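Local coordinates for topoisomerase I-like protein (Leishmania donovani, PDB 2B9S), which probably relaxes supercoiled DNA as a type IB topoisomerase, cutting and resealing one strand, and is trapped here with nicked DNA and vanadate, at residues Arg20-Leu25 against His208-Thr213; Phe44-Glu49 against Leu99-Phe104; Val274-Val279 against Ile360-Asn365. One frame throughout, in Å; residues are numbered along the deposited sequence.

Contact 1: residues Arg20-Leu25 against His208-Thr213. With nucleotides of chain A.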
loop_
_atom_site.group_PDB
_atom_site.type_symbol
_atom_site.label_atom_id
_atom_site.label_comp_id
_atom_site.label_asym_id
_atom_site.label_seq_id
_atom_site.Cartn_x
_atom_site.Cartn_y
_atom_site.Cartn_z
ATOM N N ARG D 20 -0.263 25.019 -0.147
ATOM C CA ARG D 20 -1.337 25.235 0.816
ATOM C C ARG D 20 -2.556 24.377 0.480
ATOM O O ARG D 20 -3.109 24.479 -0.610
ATOM C CB ARG D 20 -1.707 26.718 0.848
ATOM C CG ARG D 20 -2.316 27.156 2.143
ATOM C CD ARG D 20 -2.476 28.660 2.194
ATOM N NE ARG D 20 -3.352 29.040 3.298
ATOM C CZ ARG D 20 -2.958 29.264 4.553
ATOM N NH1 ARG D 20 -1.695 29.150 4.884
ATOM N NH2 ARG D 20 -3.843 29.598 5.480
ATOM N N ARG D 21 -2.964 23.519 1.412
ATOM C CA ARG D 21 -3.967 22.494 1.105
ATOM C C ARG D 21 -5.330 22.793 1.711
ATOM O O ARG D 21 -6.334 22.315 1.207
ATOM C CB ARG D 21 -3.484 21.084 1.539
ATOM C CG ARG D 21 -2.148 20.657 0.977
ATOM C CD ARG D 21 -2.163 20.661 -0.553
ATOM N NE ARG D 21 -3.082 19.657 -1.099
ATOM C CZ ARG D 21 -2.759 18.384 -1.325
ATOM N NH1 ARG D 21 -1.535 17.920 -1.043
ATOM N NH2 ARG D 21 -3.668 17.566 -1.812
ATOM N N TRP D 22 -5.341 23.565 2.795
ATOM C CA TRP D 22 -6.577 23.920 3.518
ATOM C C TRP D 22 -6.453 25.289 4.217
ATOM O O TRP D 22 -5.349 25.788 4.429
ATOM C CB TRP D 22 -6.988 22.836 4.539
ATOM C CG TRP D 22 -5.887 22.420 5.532
ATOM C CD1 TRP D 22 -4.961 21.416 5.355
ATOM C CD2 TRP D 22 -5.618 22.977 6.824
ATOM N NE1 TRP D 22 -4.153 21.318 6.443
ATOM C CE2 TRP D 22 -4.516 22.267 7.362
ATOM C CE3 TRP D 22 -6.194 24.006 7.584
ATOM C CZ2 TRP D 22 -3.977 22.552 8.639
ATOM C CZ3 TRP D 22 -5.662 24.291 8.846
ATOM C CH2 TRP D 22 -4.557 23.572 9.357
ATOM N N GLU D 23 -7.601 25.877 4.557
ATOM C CA GLU D 23 -7.672 27.151 5.289
ATOM C C GLU D 23 -8.092 26.894 6.715
ATOM O O GLU D 23 -7.592 27.520 7.656
ATOM C CB GLU D 23 -8.655 28.119 4.612
ATOM C CG GLU D 23 -8.119 28.684 3.293
ATOM C CD GLU D 23 -6.761 29.378 3.457
ATOM O OE1 GLU D 23 -6.526 29.995 4.535
ATOM O OE2 GLU D 23 -5.939 29.306 2.504
ATOM N N THR D 24 -9.028 25.966 6.864
ATOM C CA THR D 24 -9.479 25.559 8.183
ATOM C C THR D 24 -9.543 24.036 8.286
ATOM O O THR D 24 -9.905 23.339 7.328
ATOM C CB THR D 24 -10.868 26.151 8.547
ATOM O OG1 THR D 24 -11.829 25.750 7.570
ATOM C CG2 THR D 24 -10.825 27.680 8.648
ATOM N N LEU D 25 -9.205 23.539 9.466
ATOM C CA LEU D 25 -9.266 22.129 9.756
ATOM C C LEU D 25 -9.648 21.883 11.210
ATOM O O LEU D 25 -8.969 22.331 12.122
ATOM C CB LEU D 25 -7.921 21.456 9.400
ATOM C CG LEU D 25 -7.747 19.945 9.510
ATOM C CD1 LEU D 25 -8.860 19.160 8.793
ATOM C CD2 LEU D 25 -6.352 19.575 8.999
ATOM N N HIS D 208 0.083 23.263 13.125
ATOM C CA HIS D 208 -0.934 23.884 12.297
ATOM C C HIS D 208 -0.364 24.061 10.916
ATOM O O HIS D 208 -0.266 25.197 10.423
ATOM C CB HIS D 208 -1.346 25.258 12.889
ATOM C CG HIS D 208 -1.606 25.220 14.362
ATOM N ND1 HIS D 208 -2.677 24.544 14.904
ATOM C CD2 HIS D 208 -0.898 25.710 15.409
ATOM C CE1 HIS D 208 -2.633 24.640 16.224
ATOM N NE2 HIS D 208 -1.570 25.352 16.554
ATOM N N ASP D 209 -0.000 22.939 10.290
ATOM C CA ASP D 209 0.671 22.947 8.981
ATOM C C ASP D 209 -0.365 22.836 7.850
ATOM O O ASP D 209 -0.961 21.769 7.633
ATOM C CB ASP D 209 1.747 21.829 8.917
ATOM C CG ASP D 209 2.649 21.912 7.670
ATOM O OD1 ASP D 209 2.461 22.802 6.809
ATOM O OD2 ASP D 209 3.565 21.065 7.538
ATOM N N HIS D 210 -0.578 23.953 7.154
ATOM C CA HIS D 210 -1.565 24.061 6.058
ATOM C C HIS D 210 -1.057 23.433 4.755
ATOM O O HIS D 210 -1.798 23.344 3.773
ATOM C CB HIS D 210 -1.930 25.533 5.781
ATOM C CG HIS D 210 -2.700 26.219 6.880
ATOM N ND1 HIS D 210 -4.046 26.511 6.781
ATOM C CD2 HIS D 210 -2.297 26.730 8.068
ATOM C CE1 HIS D 210 -4.443 27.139 7.872
ATOM N NE2 HIS D 210 -3.400 27.286 8.669
ATOM N N THR D 211 0.209 23.008 4.748
ATOM C CA THR D 211 0.850 22.444 3.554
ATOM C C THR D 211 0.811 20.914 3.535
ATOM O O THR D 211 1.313 20.290 2.583
ATOM C CB THR D 211 2.324 22.908 3.402
ATOM O OG1 THR D 211 3.095 22.446 4.525
ATOM C CG2 THR D 211 2.424 24.438 3.300
ATOM N N VAL D 212 0.221 20.319 4.580
ATOM C CA VAL D 212 0.024 18.855 4.649
ATOM C C VAL D 212 -1.456 18.470 4.823
ATOM O O VAL D 212 -2.274 19.326 5.158
ATOM C CB VAL D 212 0.988 18.143 5.708
ATOM C CG1 VAL D 212 2.462 18.436 5.371
ATOM C CG2 VAL D 212 0.666 18.531 7.158
ATOM N N THR D 213 -1.783 17.189 4.601
ATOM C CA THR D 213 -3.172 16.693 4.521
ATOM C C THR D 213 -3.515 15.712 5.643
ATOM O O THR D 213 -4.596 15.095 5.641
ATOM C CB THR D 213 -3.465 15.928 3.199
ATOM O OG1 THR D 213 -2.671 14.732 3.146
ATOM C CG2 THR D 213 -3.197 16.763 1.980
ATOM P P DC A 8 0.852 15.158 2.287
ATOM O OP1 DC A 8 1.316 16.400 1.703
ATOM O OP2 DC A 8 -0.001 15.227 3.510
ATOM O "O5'" DC A 8 -0.011 14.168 1.370
ATOM C "C5'" DC A 8 0.173 13.896 0.037
ATOM C "C4'" DC A 8 0.561 12.436 -0.261
ATOM O "O4'" DC A 8 1.515 11.851 0.647
ATOM C "C3'" DC A 8 -0.477 11.338 -0.373
ATOM O "O3'" DC A 8 -1.318 11.584 -1.512
ATOM C "C2'" DC A 8 0.479 10.175 -0.652
ATOM C "C1'" DC A 8 1.781 10.601 0.037
ATOM N N1 DC A 8 2.245 9.579 1.038
ATOM C C2 DC A 8 2.952 8.465 0.555
ATOM O O2 DC A 8 3.183 8.372 -0.659
ATOM N N3 DC A 8 3.371 7.519 1.432
ATOM C C4 DC A 8 3.105 7.646 2.740
ATOM N N4 DC A 8 3.561 6.675 3.541
ATOM C C5 DC A 8 2.367 8.770 3.266
ATOM C C6 DC A 8 1.951 9.704 2.379
HETATM O O HOH W 1 0.587 18.642 0.529
#
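H210 is clamped between two flat groups of the 20-25 loop. The six-membered ring of W22 lies on one face as an offset stack, centroids 3.9 Å apart and planes 27° apart, while the guanidinium of R20 lies on the opposite face, nearly parallel. Rotation of the imidazole is fixed at both nitrogens: ND1 donates to W22 O at 2.8 Å, and NE2 is hydrogen-bonded to E190. Over the same indole face, H210 CA makes a CH-pi contact with the five-membered ring, and R21 N gives H210 O a short, straight bond of 2.6 Å. W22 NE1 reaches V212 O weakly at 3.0 Å; the buried indole has L25 CB on its other face and W145 edge-to-face with it.

The solvent side is looser: R20, its chain extended, is exposed and tied to E23 by a side-on salt bridge, NE to OE2 (2.7 Å) and NH2 to OE1.

At the DNA end, R21 bends at chi2 and chi3 and lays one guanidinium face on T213 CG2; a water accepts from its NH1 and donates to T211 O and to OP1 of DC8 in chain A. T213 grips OP2 directly, with N at 2.9 Å and OG1 at 2.7 Å.

If NE2 of H210 also donates, the ring would be cationic, a state E190 would favour and the stacked R20 would oppose.

Contact 2: residues Phe44-Glu49 against Leu99-Phe104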
loop_
_atom_site.group_PDB
_atom_site.type_symbol
_atom_site.label_atom_id
_atom_site.label_comp_id
_atom_site.label_asym_id
_atom_site.label_seq_id
_atom_site.Cartn_x
_atom_site.Cartn_y
_atom_site.Cartn_z
ATOM N N PHE D 44 4.152 -22.470 31.071
ATOM C CA PHE D 44 5.060 -23.391 31.711
ATOM C C PHE D 44 6.412 -23.369 31.023
ATOM O O PHE D 44 6.504 -23.597 29.840
ATOM C CB PHE D 44 4.464 -24.797 31.738
ATOM C CG PHE D 44 3.343 -24.969 32.723
ATOM C CD1 PHE D 44 2.086 -24.496 32.452
ATOM C CD2 PHE D 44 3.551 -25.607 33.921
ATOM C CE1 PHE D 44 1.083 -24.646 33.350
ATOM C CE2 PHE D 44 2.542 -25.757 34.816
ATOM C CZ PHE D 44 1.310 -25.278 34.534
ATOM N N TYR D 45 7.458 -23.061 31.773
ATOM C CA TYR D 45 8.804 -23.080 31.240
ATOM C C TYR D 45 9.569 -24.281 31.786
ATOM O O TYR D 45 9.584 -24.512 32.994
ATOM C CB TYR D 45 9.552 -21.786 31.549
ATOM C CG TYR D 45 10.917 -21.756 30.889
ATOM C CD1 TYR D 45 11.043 -21.468 29.525
ATOM C CD2 TYR D 45 12.067 -22.070 31.611
ATOM C CE1 TYR D 45 12.285 -21.466 28.902
ATOM C CE2 TYR D 45 13.318 -22.065 30.997
ATOM C CZ TYR D 45 13.417 -21.763 29.641
ATOM O OH TYR D 45 14.651 -21.758 29.022
ATOM N N ASP D 46 10.186 -25.044 30.883
ATOM C CA ASP D 46 10.843 -26.316 31.212
ATOM C C ASP D 46 10.045 -27.170 32.229
ATOM O O ASP D 46 10.611 -27.738 33.170
ATOM C CB ASP D 46 12.275 -26.058 31.680
ATOM C CG ASP D 46 13.153 -27.295 31.610
ATOM O OD1 ASP D 46 12.773 -28.278 30.918
ATOM O OD2 ASP D 46 14.226 -27.266 32.257
ATOM N N GLY D 47 8.728 -27.247 32.021
ATOM C CA GLY D 47 7.821 -27.953 32.925
ATOM C C GLY D 47 7.327 -27.260 34.193
ATOM O O GLY D 47 6.411 -27.750 34.834
ATOM N N ARG D 48 7.912 -26.124 34.555
ATOM C CA ARG D 48 7.530 -25.412 35.797
ATOM C C ARG D 48 6.654 -24.188 35.504
ATOM O O ARG D 48 6.945 -23.401 34.609
ATOM C CB ARG D 48 8.791 -25.017 36.619
ATOM N N GLU D 49 5.565 -24.038 36.242
ATOM C CA GLU D 49 4.660 -22.902 36.047
ATOM C C GLU D 49 5.411 -21.579 36.138
ATOM O O GLU D 49 6.293 -21.416 36.990
ATOM C CB GLU D 49 3.519 -22.949 37.067
ATOM C CG GLU D 49 2.570 -21.780 37.038
ATOM C CD GLU D 49 1.661 -21.749 38.250
ATOM O OE1 GLU D 49 1.693 -22.723 39.034
ATOM O OE2 GLU D 49 0.910 -20.765 38.424
ATOM N N LEU D 99 13.127 -20.435 23.776
ATOM C CA LEU D 99 11.744 -20.522 23.292
ATOM C C LEU D 99 11.207 -21.952 23.213
ATOM O O LEU D 99 10.008 -22.184 23.416
ATOM C CB LEU D 99 11.647 -19.893 21.896
ATOM C CG LEU D 99 10.428 -19.098 21.398
ATOM C CD1 LEU D 99 10.169 -19.403 19.926
ATOM C CD2 LEU D 99 9.140 -19.293 22.190
ATOM N N GLU D 100 12.097 -22.892 22.886
ATOM C CA GLU D 100 11.765 -24.318 22.733
ATOM C C GLU D 100 11.176 -24.901 24.024
ATOM O O GLU D 100 10.322 -25.792 23.986
ATOM C CB GLU D 100 13.030 -25.123 22.282
ATOM N N LEU D 101 11.618 -24.366 25.161
ATOM C CA LEU D 101 11.190 -24.834 26.480
ATOM C C LEU D 101 9.959 -24.112 27.042
ATOM O O LEU D 101 9.521 -24.421 28.153
ATOM C CB LEU D 101 12.359 -24.741 27.476
ATOM C CG LEU D 101 13.580 -25.613 27.180
ATOM C CD1 LEU D 101 14.581 -25.479 28.307
ATOM C CD2 LEU D 101 13.172 -27.071 27.003
ATOM N N CYS D 102 9.409 -23.161 26.281
ATOM C CA CYS D 102 8.201 -22.431 26.677
ATOM C C CYS D 102 6.975 -23.161 26.193
ATOM O O CYS D 102 6.879 -23.462 25.014
ATOM C CB CYS D 102 8.170 -21.033 26.066
ATOM S SG CYS D 102 9.467 -19.928 26.547
ATOM N N ASP D 103 6.018 -23.416 27.081
ATOM C CA ASP D 103 4.765 -24.056 26.698
ATOM C C ASP D 103 3.619 -23.066 26.886
ATOM O O ASP D 103 3.253 -22.725 28.005
ATOM C CB ASP D 103 4.555 -25.299 27.549
ATOM C CG ASP D 103 3.395 -26.164 27.092
ATOM O OD1 ASP D 103 2.530 -25.721 26.310
ATOM O OD2 ASP D 103 3.345 -27.316 27.552
ATOM N N PHE D 104 3.054 -22.623 25.769
ATOM C CA PHE D 104 2.024 -21.592 25.741
ATOM C C PHE D 104 0.624 -22.140 25.739
ATOM O O PHE D 104 -0.328 -21.388 25.574
ATOM C CB PHE D 104 2.189 -20.732 24.491
ATOM C CG PHE D 104 3.474 -19.968 24.438
ATOM C CD1 PHE D 104 3.573 -18.710 25.042
ATOM C CD2 PHE D 104 4.584 -20.485 23.745
ATOM C CE1 PHE D 104 4.755 -17.988 24.990
ATOM C CE2 PHE D 104 5.793 -19.760 23.685
ATOM C CZ PHE D 104 5.872 -18.506 24.310
#
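A small three-stranded antiparallel sheet, ordered 48-50, 43-45, 102-103, holds this contact: the 44-49 segment is the hairpin with its type I' turn from Y45 to R48, and strand 102-103 joins it at the edge. F44 and D103 form the hydrogen-bonded pair, with D103 N donating to F44 O at 2.8 Å and F44 N returning a straighter but longer bond of 3.2 Å to D103 O, met in the carbonyl plane on a lone pair. One step on, Y45 faces C102 as a non-hydrogen-bonded pair. Past this last bridge, D46 N donates to L101 O at 2.9 Å.

Y45 and L101 carry most of the side-chain contact. With CG anti to the backbone N (chi1 -175°), the tyrosine ring swings across L101, and CE1 meets L101 CB at 3.6 Å. C102 SG, on the same face of the sheet as Y45, makes a sulfur-aromatic contact at the ring edge, 3.7 Å from CD1. L101 CD1 lies 3.8 Å from Y45 OH and 4.0 Å from D46 CG, where the leucine and aspartate side chains lie side by side, pointing the same way. The opposite face carries F44 and D103, whose CB atoms only graze each other.

Outside the segments, Y45 OH accepts from R97 N and, weakly, from R98 N, and C102 packs against W85 of helix 75-89. D103 OD1 accepts from E105 N, two residues on, at the start of helix 105-119.

Three backbone bonds therefore fix the register of hairpin and strand, while the bonding of the tyrosine hydroxyl oxygen to the 97-98 backbone holds the ring in place against L101 and C102.

Contact 3: residues Val274-Val279 against Ile360-Asn365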
loop_
_atom_site.group_PDB
_atom_site.type_symbol
_atom_site.label_atom_id
_atom_site.label_comp_id
_atom_site.label_asym_id
_atom_site.label_seq_id
_atom_site.Cartn_x
_atom_site.Cartn_y
_atom_site.Cartn_z
ATOM N N VAL D 274 23.465 6.836 -19.892
ATOM C CA VAL D 274 22.407 7.158 -20.863
ATOM C C VAL D 274 21.783 5.895 -21.481
ATOM O O VAL D 274 20.544 5.788 -21.569
ATOM C CB VAL D 274 22.894 8.171 -21.965
ATOM C CG1 VAL D 274 21.801 8.467 -22.969
ATOM C CG2 VAL D 274 23.329 9.489 -21.337
ATOM N N ALA D 275 22.637 4.944 -21.883
ATOM C CA ALA D 275 22.184 3.684 -22.487
ATOM C C ALA D 275 21.375 2.835 -21.505
ATOM O O ALA D 275 20.371 2.233 -21.891
ATOM C CB ALA D 275 23.362 2.884 -23.046
ATOM N N GLN D 276 21.833 2.795 -20.249
ATOM C CA GLN D 276 21.134 2.119 -19.145
ATOM C C GLN D 276 19.789 2.783 -18.833
ATOM O O GLN D 276 18.764 2.092 -18.713
ATOM C CB GLN D 276 22.008 2.074 -17.880
ATOM C CG GLN D 276 23.124 1.044 -17.945
ATOM C CD GLN D 276 23.872 0.860 -16.644
ATOM O OE1 GLN D 276 23.587 1.504 -15.645
ATOM N NE2 GLN D 276 24.839 -0.025 -16.655
ATOM N N ARG D 277 19.817 4.116 -18.708
ATOM C CA ARG D 277 18.607 4.954 -18.579
ATOM C C ARG D 277 17.555 4.641 -19.656
ATOM O O ARG D 277 16.356 4.545 -19.344
ATOM C CB ARG D 277 18.970 6.443 -18.600
ATOM C CG ARG D 277 17.859 7.380 -18.111
ATOM C CD ARG D 277 18.354 8.823 -18.043
ATOM N NE ARG D 277 18.681 9.340 -19.381
ATOM C CZ ARG D 277 19.327 10.479 -19.630
ATOM N NH1 ARG D 277 19.751 11.267 -18.640
ATOM N NH2 ARG D 277 19.550 10.826 -20.889
ATOM N N ALA D 278 18.016 4.451 -20.899
ATOM C CA ALA D 278 17.166 4.086 -22.056
ATOM C C ALA D 278 16.478 2.724 -21.945
ATOM O O ALA D 278 15.293 2.593 -22.255
ATOM C CB ALA D 278 17.992 4.149 -23.349
ATOM N N VAL D 279 17.224 1.702 -21.534
ATOM C CA VAL D 279 16.654 0.355 -21.362
ATOM C C VAL D 279 15.669 0.328 -20.179
ATOM O O VAL D 279 14.637 -0.361 -20.224
ATOM C CB VAL D 279 17.779 -0.717 -21.237
ATOM C CG1 VAL D 279 17.228 -2.109 -21.004
ATOM C CG2 VAL D 279 18.659 -0.706 -22.503
ATOM N N ILE D 360 22.250 -4.912 -12.730
ATOM C CA ILE D 360 22.231 -4.668 -14.176
ATOM C C ILE D 360 22.395 -3.186 -14.510
ATOM O O ILE D 360 23.199 -2.820 -15.380
ATOM C CB ILE D 360 20.900 -5.142 -14.796
ATOM C CG1 ILE D 360 20.719 -6.641 -14.595
ATOM C CG2 ILE D 360 20.841 -4.771 -16.288
ATOM C CD1 ILE D 360 19.326 -7.131 -14.897
ATOM N N PHE D 361 21.618 -2.336 -13.837
ATOM C CA PHE D 361 21.721 -0.889 -14.039
ATOM C C PHE D 361 22.528 -0.216 -12.933
ATOM O O PHE D 361 22.038 0.668 -12.256
ATOM C CB PHE D 361 20.335 -0.245 -14.191
ATOM C CG PHE D 361 19.472 -0.900 -15.248
ATOM C CD1 PHE D 361 19.877 -0.916 -16.589
ATOM C CD2 PHE D 361 18.261 -1.517 -14.893
ATOM C CE1 PHE D 361 19.086 -1.534 -17.556
ATOM C CE2 PHE D 361 17.469 -2.123 -15.839
ATOM C CZ PHE D 361 17.875 -2.130 -17.186
ATOM N N ASP D 362 23.788 -0.619 -12.793
ATOM C CA ASP D 362 24.672 -0.098 -11.745
ATOM C C ASP D 362 24.990 1.411 -11.846
ATOM O O ASP D 362 25.394 2.038 -10.867
ATOM C CB ASP D 362 25.964 -0.938 -11.663
ATOM C CG ASP D 362 26.948 -0.665 -12.810
ATOM O OD1 ASP D 362 26.647 -0.974 -13.998
ATOM O OD2 ASP D 362 28.050 -0.159 -12.488
ATOM N N GLN D 363 24.783 1.972 -13.035
ATOM C CA GLN D 363 25.032 3.384 -13.311
ATOM C C GLN D 363 23.727 4.203 -13.438
ATOM O O GLN D 363 23.746 5.319 -13.961
ATOM C CB GLN D 363 25.899 3.513 -14.580
ATOM C CG GLN D 363 27.304 2.873 -14.456
ATOM C CD GLN D 363 28.125 3.472 -13.325
ATOM O OE1 GLN D 363 28.242 4.691 -13.225
ATOM N NE2 GLN D 363 28.698 2.620 -12.469
ATOM N N LEU D 364 22.614 3.645 -12.963
ATOM C CA LEU D 364 21.295 4.310 -12.996
ATOM C C LEU D 364 20.512 4.198 -11.665
ATOM O O LEU D 364 20.262 3.090 -11.179
ATOM C CB LEU D 364 20.426 3.712 -14.125
ATOM C CG LEU D 364 18.964 4.197 -14.221
ATOM C CD1 LEU D 364 18.857 5.646 -14.756
ATOM C CD2 LEU D 364 18.132 3.258 -15.052
ATOM N N ASN D 365 20.099 5.325 -11.098
ATOM C CA ASN D 365 19.165 5.295 -9.959
ATOM C C ASN D 365 17.819 5.976 -10.280
ATOM O O ASN D 365 17.719 6.663 -11.287
ATOM C CB ASN D 365 19.816 5.832 -8.657
ATOM C CG ASN D 365 20.100 7.313 -8.708
ATOM O OD1 ASN D 365 19.253 8.115 -9.135
ATOM N ND2 ASN D 365 21.295 7.698 -8.265
#
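Q276, pointing from helix 272-287 at the turn from F361 to L364, makes the central contact with its terminal amide. OE1 accepts from Q363 N at 2.9 Å, the donor lying in the carbonyl plane on a lone pair, although the bond is bent to 142° at the hydrogen. NE2 reaches the other way to D362 OD1, a straight but weak bond at 3.4 Å. The chain extends beyond CG (chi2 -172°), which carries the amide past F361; the amide and ring planes stand 70° apart, and CB of Q276 touches F361 CD1 at 3.9 Å.

Alongside the polar contact lie apolar ones. V279 CG1 meets the ring edge of F361 at CZ, 3.9 Å away, one helical turn on from Q276. L364 drives its two methyl groups against the helix: CD1 sits 3.9 Å from R277 CA and also reaches R277 CG, while CD2 lies beside Q276 O. I360 CG2 rests over the centre of one F361 face.

A second layer sets these pieces. Q363 folds its own side chain back, NE2 donating to D362 OD2 at 2.9 Å, from above the carboxylate plane; D362 OD1 also has a long, weak ion pair with K354. H273, at the start of the same helix, is hydrogen-bonded through ND1 to Q363 O. F350 of helix 341-351 packs on Q276, V279 and I360, and N365 caps helix 366-373, which follows the turn.

Two polar links, Q276 OE1 to Q363 N and H273 ND1 to Q363 O, thus hold the turn to helix 272-287 in the catalytic core, beside an apolar patch of F361, V279 and L364; the link to D362 adds only weakly.

The three contacts do not touch. Contacts 1 and 2 both belong to the DNA-binding fragment, with contact 2 nested in the chain between the two segments of contact 1, yet their centres lie about 54 Å apart. Contact 3 follows in the catalytic core, its centre about 39 Å from that of contact 1 and 55 Å from that of contact 2. Their relation to DNA differs: contact 1 bonds directly to a phosphate, contact 3 comes within about 8 Å of the nucleic acid at its nearest atom, and the nearest atom of contact 2 is about 18 Å from it. None belongs to the vanadate pocket, lined by R290, K328, R386 and H429.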